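Local structure of aspartate-semialdehyde dehydrogenase 2 (Vibrio cholerae, 2R00) at residues 4-9 and 28-33; 254-259 and 305-310. The protein catalyses the NADPH-dependent reductive dephosphorylation of L-aspartyl-4-phosphate to L-aspartate-semialdehyde, a step toward lysine, methionine and threonine. All blocks are in the same frame, centred on the assembly; numbering follows the deposited sequence.

Contact 1 of 2, residues 4-9 and 28-33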
ATOM      1  N   PHE A   4      26.940 -31.297  12.894  1.00 37.29           N
ATOM      2  CA  PHE A   4      25.997 -31.159  13.999  1.00 35.83           C
ATOM      3  C   PHE A   4      24.721 -31.944  13.751  1.00 34.84           C
ATOM      4  O   PHE A   4      24.263 -32.063  12.610  1.00 34.76           O
ATOM      5  CB  PHE A   4      25.681 -29.678  14.226  1.00 35.61           C
ATOM      6  CG  PHE A   4      26.903 -28.826  14.379  1.00 35.47           C
ATOM      7  CD1 PHE A   4      27.394 -28.519  15.640  1.00 35.67           C
ATOM      8  CD2 PHE A   4      27.580 -28.346  13.259  1.00 35.45           C
ATOM      9  CE1 PHE A   4      28.535 -27.740  15.791  1.00 36.17           C
ATOM     10  CE2 PHE A   4      28.722 -27.569  13.399  1.00 35.86           C
ATOM     11  CZ  PHE A   4      29.201 -27.264  14.669  1.00 36.06           C
ATOM     12  N   ASN A   5      24.166 -32.495  14.824  1.00 33.62           N
ATOM     13  CA  ASN A   5      22.862 -33.123  14.778  1.00 32.51           C
ATOM     14  C   ASN A   5      21.769 -32.062  14.905  1.00 31.57           C
ATOM     15  O   ASN A   5      21.820 -31.183  15.788  1.00 31.21           O
ATOM     16  CB  ASN A   5      22.730 -34.181  15.875  1.00 32.97           C
ATOM     17  CG  ASN A   5      23.618 -35.398  15.630  1.00 34.42           C
ATOM     18  OD1 ASN A   5      23.903 -35.761  14.483  1.00 33.99           O
ATOM     19  ND2 ASN A   5      24.064 -36.028  16.714  1.00 35.95           N
ATOM     20  N   VAL A   6      20.795 -32.150  14.003  1.00 30.40           N
ATOM     21  CA  VAL A   6      19.755 -31.137  13.858  1.00 29.44           C
ATOM     22  C   VAL A   6      18.367 -31.770  13.775  1.00 28.40           C
ATOM     23  O   VAL A   6      18.158 -32.757  13.062  1.00 28.05           O
ATOM     24  CB  VAL A   6      20.008 -30.262  12.601  1.00 29.56           C
ATOM     25  CG1 VAL A   6      18.939 -29.171  12.466  1.00 29.67           C
ATOM     26  CG2 VAL A   6      21.405 -29.641  12.649  1.00 29.17           C
ATOM     27  N   ALA A   7      17.429 -31.191  14.517  1.00 27.28           N
ATOM     28  CA  ALA A   7      16.024 -31.576  14.462  1.00 26.58           C
ATOM     29  C   ALA A   7      15.202 -30.475  13.811  1.00 26.55           C
ATOM     30  O   ALA A   7      15.476 -29.279  14.001  1.00 25.77           O
ATOM     31  CB  ALA A   7      15.479 -31.859  15.867  1.00 26.59           C
ATOM     32  N   ILE A   8      14.191 -30.887  13.053  1.00 26.23           N
ATOM     33  CA  ILE A   8      13.148 -29.979  12.598  1.00 26.55           C
ATOM     34  C   ILE A   8      11.845 -30.456  13.212  1.00 26.77           C
ATOM     35  O   ILE A   8      11.442 -31.601  13.003  1.00 26.78           O
ATOM     36  CB  ILE A   8      13.023 -29.943  11.056  1.00 26.45           C
ATOM     37  CG1 ILE A   8      14.308 -29.399  10.421  1.00 25.94           C
ATOM     38  CG2 ILE A   8      11.816 -29.079  10.628  1.00 26.16           C
ATOM     39  CD1 ILE A   8      14.387 -29.622   8.904  1.00 27.17           C
ATOM     40  N   PHE A   9      11.204 -29.589  13.996  1.00 27.17           N
ATOM     41  CA  PHE A   9       9.907 -29.903  14.599  1.00 27.43           C
ATOM     42  C   PHE A   9       8.804 -29.192  13.830  1.00 27.88           C
ATOM     43  O   PHE A   9       8.835 -27.979  13.662  1.00 27.63           O
ATOM     44  CB  PHE A   9       9.891 -29.536  16.095  1.00 27.77           C
ATOM     45  CG  PHE A   9       8.582 -29.826  16.796  1.00 27.67           C
ATOM     46  CD1 PHE A   9       7.794 -30.928  16.439  1.00 28.78           C
ATOM     47  CD2 PHE A   9       8.150 -29.012  17.840  1.00 28.10           C
ATOM     48  CE1 PHE A   9       6.584 -31.196  17.099  1.00 28.97           C
ATOM     49  CE2 PHE A   9       6.954 -29.274  18.519  1.00 27.22           C
ATOM     50  CZ  PHE A   9       6.165 -30.362  18.146  1.00 28.58           C
ATOM     51  N   PHE A  28      24.435 -26.883   4.946  1.00 33.60           N
ATOM     52  CA  PHE A  28      24.656 -26.849   6.392  1.00 33.21           C
ATOM     53  C   PHE A  28      25.353 -28.138   6.842  1.00 33.12           C
ATOM     54  O   PHE A  28      24.985 -29.218   6.372  1.00 33.04           O
ATOM     55  CB  PHE A  28      23.327 -26.681   7.143  1.00 32.79           C
ATOM     56  CG  PHE A  28      23.501 -26.324   8.591  1.00 31.96           C
ATOM     57  CD1 PHE A  28      23.567 -24.997   8.987  1.00 31.06           C
ATOM     58  CD2 PHE A  28      23.605 -27.316   9.560  1.00 31.10           C
ATOM     59  CE1 PHE A  28      23.744 -24.666  10.327  1.00 31.29           C
ATOM     60  CE2 PHE A  28      23.787 -26.995  10.903  1.00 30.51           C
ATOM     61  CZ  PHE A  28      23.852 -25.671  11.285  1.00 30.93           C
ATOM     62  N   PRO A  29      26.363 -28.029   7.737  1.00 32.94           N
ATOM     63  CA  PRO A  29      27.083 -29.225   8.179  1.00 33.10           C
ATOM     64  C   PRO A  29      26.247 -30.108   9.114  1.00 33.02           C
ATOM     65  O   PRO A  29      26.430 -30.092  10.330  1.00 32.99           O
ATOM     66  CB  PRO A  29      28.312 -28.655   8.887  1.00 33.10           C
ATOM     67  CG  PRO A  29      27.879 -27.316   9.379  1.00 33.08           C
ATOM     68  CD  PRO A  29      26.903 -26.801   8.353  1.00 33.12           C
ATOM     69  N   VAL A  30      25.326 -30.858   8.522  1.00 32.98           N
ATOM     70  CA  VAL A  30      24.483 -31.782   9.255  1.00 33.20           C
ATOM     71  C   VAL A  30      25.172 -33.142   9.312  1.00 34.21           C
ATOM     72  O   VAL A  30      25.624 -33.672   8.285  1.00 33.82           O
ATOM     73  CB  VAL A  30      23.091 -31.937   8.588  1.00 33.24           C
ATOM     74  CG1 VAL A  30      22.251 -33.016   9.294  1.00 32.28           C
ATOM     75  CG2 VAL A  30      22.356 -30.605   8.577  1.00 32.74           C
ATOM     76  N   ASP A  31      25.270 -33.673  10.525  1.00 34.64           N
ATOM     77  CA  ASP A  31      25.650 -35.048  10.752  1.00 35.61           C
ATOM     78  C   ASP A  31      24.370 -35.864  10.604  1.00 35.67           C
ATOM     79  O   ASP A  31      24.122 -36.458   9.548  1.00 35.78           O
ATOM     80  CB  ASP A  31      26.273 -35.184  12.146  1.00 36.05           C
ATOM     81  CG  ASP A  31      26.612 -36.626  12.517  1.00 37.93           C
ATOM     82  OD1 ASP A  31      27.094 -36.820  13.652  1.00 40.37           O
ATOM     83  OD2 ASP A  31      26.401 -37.555  11.698  1.00 39.92           O
ATOM     84  N   GLU A  32      23.530 -35.855  11.637  1.00 35.62           N
ATOM     85  CA  GLU A  32      22.230 -36.510  11.554  1.00 35.66           C
ATOM     86  C   GLU A  32      21.073 -35.509  11.604  1.00 35.11           C
ATOM     87  O   GLU A  32      21.070 -34.582  12.420  1.00 34.98           O
ATOM     88  CB  GLU A  32      22.088 -37.524  12.679  1.00 36.00           C
ATOM     89  CG  GLU A  32      21.124 -38.657  12.392  1.00 37.69           C
ATOM     90  CD  GLU A  32      21.347 -39.846  13.316  1.00 39.86           C
ATOM     91  OE1 GLU A  32      22.436 -39.934  13.942  1.00 39.50           O
ATOM     92  OE2 GLU A  32      20.425 -40.685  13.421  1.00 40.86           O
ATOM     93  N   LEU A  33      20.097 -35.705  10.723  1.00 34.39           N
ATOM     94  CA  LEU A  33      18.888 -34.889  10.715  1.00 33.75           C
ATOM     95  C   LEU A  33      17.733 -35.692  11.282  1.00 33.31           C
ATOM     96  O   LEU A  33      17.530 -36.844  10.889  1.00 33.31           O
ATOM     97  CB  LEU A  33      18.557 -34.412   9.291  1.00 33.71           C
ATOM     98  CG  LEU A  33      17.308 -33.537   9.121  1.00 33.53           C
ATOM     99  CD1 LEU A  33      17.501 -32.165   9.775  1.00 33.50           C
ATOM    100  CD2 LEU A  33      16.954 -33.379   7.656  1.00 33.59           C
TER

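Contact 2 of 2, residues 254-259 and 305-310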
ATOM      1  N   ALA A 254      19.270  12.190   9.197  1.00 35.93           N
ATOM      2  CA  ALA A 254      20.002  13.052   8.266  1.00 36.04           C
ATOM      3  C   ALA A 254      19.473  12.836   6.852  1.00 36.28           C
ATOM      4  O   ALA A 254      19.028  11.727   6.526  1.00 36.09           O
ATOM      5  CB  ALA A 254      21.488  12.757   8.319  1.00 35.91           C
ATOM      6  N   PRO A 255      19.531  13.883   5.997  1.00 36.38           N
ATOM      7  CA  PRO A 255      19.042  13.739   4.624  1.00 36.41           C
ATOM      8  C   PRO A 255      19.865  12.712   3.872  1.00 36.30           C
ATOM      9  O   PRO A 255      21.066  12.593   4.113  1.00 35.84           O
ATOM     10  CB  PRO A 255      19.280  15.126   4.005  1.00 36.78           C
ATOM     11  CG  PRO A 255      19.504  16.050   5.144  1.00 36.44           C
ATOM     12  CD  PRO A 255      20.057  15.237   6.258  1.00 36.41           C
ATOM     13  N   ILE A 256      19.217  11.969   2.980  1.00 36.18           N
ATOM     14  CA  ILE A 256      19.910  11.020   2.105  1.00 36.49           C
ATOM     15  C   ILE A 256      19.192  10.894   0.761  1.00 36.81           C
ATOM     16  O   ILE A 256      17.966  10.762   0.711  1.00 36.60           O
ATOM     17  CB  ILE A 256      20.111   9.630   2.778  1.00 36.36           C
ATOM     18  CG1 ILE A 256      21.073   8.776   1.947  1.00 36.55           C
ATOM     19  CG2 ILE A 256      18.762   8.923   3.027  1.00 35.84           C
ATOM     20  CD1 ILE A 256      21.510   7.501   2.639  1.00 36.80           C
ATOM     21  N   ASP A 257      19.961  10.936  -0.323  1.00 37.33           N
ATOM     22  CA  ASP A 257      19.389  10.926  -1.663  1.00 38.04           C
ATOM     23  C   ASP A 257      18.977   9.517  -2.050  1.00 37.85           C
ATOM     24  O   ASP A 257      19.679   8.553  -1.728  1.00 38.03           O
ATOM     25  CB  ASP A 257      20.384  11.486  -2.687  1.00 38.75           C
ATOM     26  CG  ASP A 257      19.697  12.066  -3.912  1.00 41.00           C
ATOM     27  OD1 ASP A 257      19.107  11.291  -4.704  1.00 43.41           O
ATOM     28  OD2 ASP A 257      19.751  13.307  -4.086  1.00 43.75           O
ATOM     29  N   ALA A 258      17.840   9.407  -2.737  1.00 37.09           N
ATOM     30  CA  ALA A 258      17.344   8.133  -3.247  1.00 36.99           C
ATOM     31  C   ALA A 258      18.428   7.369  -4.012  1.00 36.94           C
ATOM     32  O   ALA A 258      18.539   6.151  -3.891  1.00 36.59           O
ATOM     33  CB  ALA A 258      16.141   8.354  -4.128  1.00 36.45           C
ATOM     34  N   GLU A 259      19.224   8.100  -4.789  1.00 37.18           N
ATOM     35  CA  GLU A 259      20.303   7.512  -5.585  1.00 37.80           C
ATOM     36  C   GLU A 259      21.348   6.859  -4.697  1.00 37.22           C
ATOM     37  O   GLU A 259      21.883   5.814  -5.045  1.00 37.00           O
ATOM     38  CB  GLU A 259      20.968   8.573  -6.468  1.00 38.27           C
ATOM     39  CG  GLU A 259      20.076   9.138  -7.555  1.00 41.19           C
ATOM     40  CD  GLU A 259      19.734   8.123  -8.642  1.00 45.29           C
ATOM     41  OE1 GLU A 259      20.487   7.132  -8.816  1.00 47.64           O
ATOM     42  OE2 GLU A 259      18.706   8.324  -9.328  1.00 47.23           O
ATOM     43  N   SER A 305      15.098  13.877   3.874  1.00 30.60           N
ATOM     44  CA  SER A 305      15.093  13.047   5.081  1.00 30.59           C
ATOM     45  C   SER A 305      13.839  12.145   5.124  1.00 29.92           C
ATOM     46  O   SER A 305      13.550  11.484   6.131  1.00 30.22           O
ATOM     47  CB  SER A 305      15.303  13.881   6.358  1.00 30.34           C
ATOM     48  OG  SER A 305      14.189  14.701   6.658  1.00 33.37           O
ATOM     49  N   GLY A 306      13.106  12.120   4.009  1.00 28.64           N
ATOM     50  CA  GLY A 306      12.049  11.148   3.793  1.00 27.88           C
ATOM     51  C   GLY A 306      12.416  10.224   2.648  1.00 27.85           C
ATOM     52  O   GLY A 306      12.687  10.679   1.530  1.00 27.18           O
ATOM     53  N   ILE A 307      12.440   8.924   2.930  1.00 27.79           N
ATOM     54  CA  ILE A 307      12.755   7.908   1.921  1.00 27.68           C
ATOM     55  C   ILE A 307      11.620   6.882   1.834  1.00 27.09           C
ATOM     56  O   ILE A 307      11.061   6.460   2.860  1.00 27.22           O
ATOM     57  CB  ILE A 307      14.149   7.242   2.190  1.00 27.97           C
ATOM     58  CG1 ILE A 307      15.258   8.010   1.464  1.00 29.80           C
ATOM     59  CG2 ILE A 307      14.197   5.777   1.741  1.00 28.43           C
ATOM     60  CD1 ILE A 307      15.394   7.631  -0.042  1.00 32.49           C
ATOM     61  N   ASN A 308      11.284   6.512   0.599  1.00 26.08           N
ATOM     62  CA  ASN A 308      10.211   5.576   0.294  1.00 25.33           C
ATOM     63  C   ASN A 308      10.755   4.399  -0.507  1.00 24.76           C
ATOM     64  O   ASN A 308      11.607   4.577  -1.371  1.00 24.26           O
ATOM     65  CB  ASN A 308       9.120   6.263  -0.534  1.00 25.43           C
ATOM     66  CG  ASN A 308       8.480   7.418   0.195  1.00 26.06           C
ATOM     67  OD1 ASN A 308       7.588   7.224   1.023  1.00 26.45           O
ATOM     68  ND2 ASN A 308       8.929   8.632  -0.108  1.00 26.51           N
ATOM     69  N   LEU A 309      10.250   3.206  -0.214  1.00 24.17           N
ATOM     70  CA  LEU A 309      10.605   1.995  -0.947  1.00 24.18           C
ATOM     71  C   LEU A 309       9.527   0.947  -0.723  1.00 23.79           C
ATOM     72  O   LEU A 309       8.788   1.016   0.259  1.00 23.70           O
ATOM     73  CB  LEU A 309      11.971   1.448  -0.501  1.00 24.37           C
ATOM     74  CG  LEU A 309      12.131   1.026   0.971  1.00 26.22           C
ATOM     75  CD1 LEU A 309      13.124  -0.098   1.099  1.00 28.64           C
ATOM     76  CD2 LEU A 309      12.527   2.190   1.848  1.00 29.70           C
ATOM     77  N   TRP A 310       9.439  -0.004  -1.646  1.00 23.59           N
ATOM     78  CA  TRP A 310       8.598  -1.181  -1.499  1.00 23.79           C
ATOM     79  C   TRP A 310       9.473  -2.418  -1.436  1.00 24.13           C
ATOM     80  O   TRP A 310      10.511  -2.490  -2.091  1.00 23.55           O
ATOM     81  CB  TRP A 310       7.619  -1.305  -2.666  1.00 23.81           C
ATOM     82  CG  TRP A 310       6.439  -0.367  -2.566  1.00 23.05           C
ATOM     83  CD1 TRP A 310       6.479   1.000  -2.500  1.00 23.18           C
ATOM     84  CD2 TRP A 310       5.052  -0.729  -2.544  1.00 23.28           C
ATOM     85  NE1 TRP A 310       5.201   1.509  -2.426  1.00 23.35           N
ATOM     86  CE2 TRP A 310       4.307   0.471  -2.456  1.00 22.88           C
ATOM     87  CE3 TRP A 310       4.364  -1.952  -2.582  1.00 23.06           C
ATOM     88  CZ2 TRP A 310       2.911   0.482  -2.410  1.00 22.84           C
ATOM     89  CZ3 TRP A 310       2.985  -1.940  -2.533  1.00 23.46           C
ATOM     90  CH2 TRP A 310       2.267  -0.731  -2.455  1.00 23.50           C
TER

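Contact 1 of 2, residues 4-9 and 28-33
Phe4 opens the parallel pairing of 4-9 with 28-33, the two strand parts of the first beta-alpha-beta unit of the Rossmann-type NADP-binding domain. Its N-H bonds to Pro29 O, N to O 2.9 Å. Its carbonyl O accepts from Asp31 N. The two bonds bracket Val30, as in a regular parallel bridge. The Phe4 side chain runs alongside the Pro29 ring and points the same way. Its CD2 lies 4.0 Å from Pro29 CG, and Pro29 O sits at the ring edge. Pro29 itself centres an inverse gamma turn, which leads the chain into the strand.

At Asn5 the register slips by one residue, a beta bulge. The amide of Asn5 fills in where the backbone pairing changes step. CG stands beside the backbone N (chi1 -69°), which brings OD1 to Glu32 N at 2.9 Å. The donor lies in the carbonyl plane, though the angle at the hydrogen is a bent 139°. The other end of the amide, ND2, makes a weak bond to Gln65 O. The side chain thus spans from the neighbouring strand to the loop before strand 68-71.

Val6 restores the pairing. Its N-H bonds to Glu32 O, and Leu33 is now its bridge partner. The side chains of Val6 and Leu33 lie on one face of the sheet, on which helix 14-25 packs. CG2 of Val6 reaches CE2 of the Phe28 ring at 4.0 Å. Phe28 also touches helix 316-335. Ile8 packs against helix 14-25, within the same unit. At its tip, Ile8 CD1 touches Leu33 CD1 at 4.1 Å.

Contact 2 of 2, residues 254-259 and 305-310
Ile307 carries most of this contact. Its CB points toward 254-259, and its chain reaches two residues there. CG1 lies 3.9 Å from Ile256 CG2, and the two side chains meet at a slant. CG1 also comes close to Ile256 O. The terminal CD1 turns to Ala258, 3.8 Å from CA and 4.2 Å from CB. A bent second torsion (chi2 -82°) directs this methyl to the start of helix 258-267.

Ile256 holds its CG1 anti to the backbone N (chi1 -169°). This leaves CG2 between the N and the carbonyl carbon, where it faces Ile307. Val147 and Met264 also touch Ile256. Farther back along the chain, Ser305 CB rests 4.1 Å from Pro255 CA.

No hydrogen bond crosses directly between the segments. Asn299 links them instead: its ND2 bonds to Ile256 O and Gly306 O, and its OD1 receives Ala258 N. Asp257 is the N-cap of the helix. Its OD1 takes Glu259 N at 3.2 Å through the lone pair that faces away from OD2. The whole is a capped helix start packed on a strand of the mixed sheet in the dimerisation domain.

From the N terminus, strand 4-9 leads into helix 14-25, and contact 1 closes this short loop when the chain returns as strand 30-37. The chain then builds the rest of the nucleotide-binding sheet before entering the dimerisation domain. Contact 2 opens at 254-259 and closes at 305-310, after helix 258-267 and strands 271-273 and 292-300. The two loops follow one another, so they neither nest nor cross. The centres of contact 1 and contact 2 are about 42 Å apart, on opposite sides of the centre of the chain. Contact 1 joins neighbouring strands of one sheet. Contact 2 ties a helix start to a strand of the other sheet.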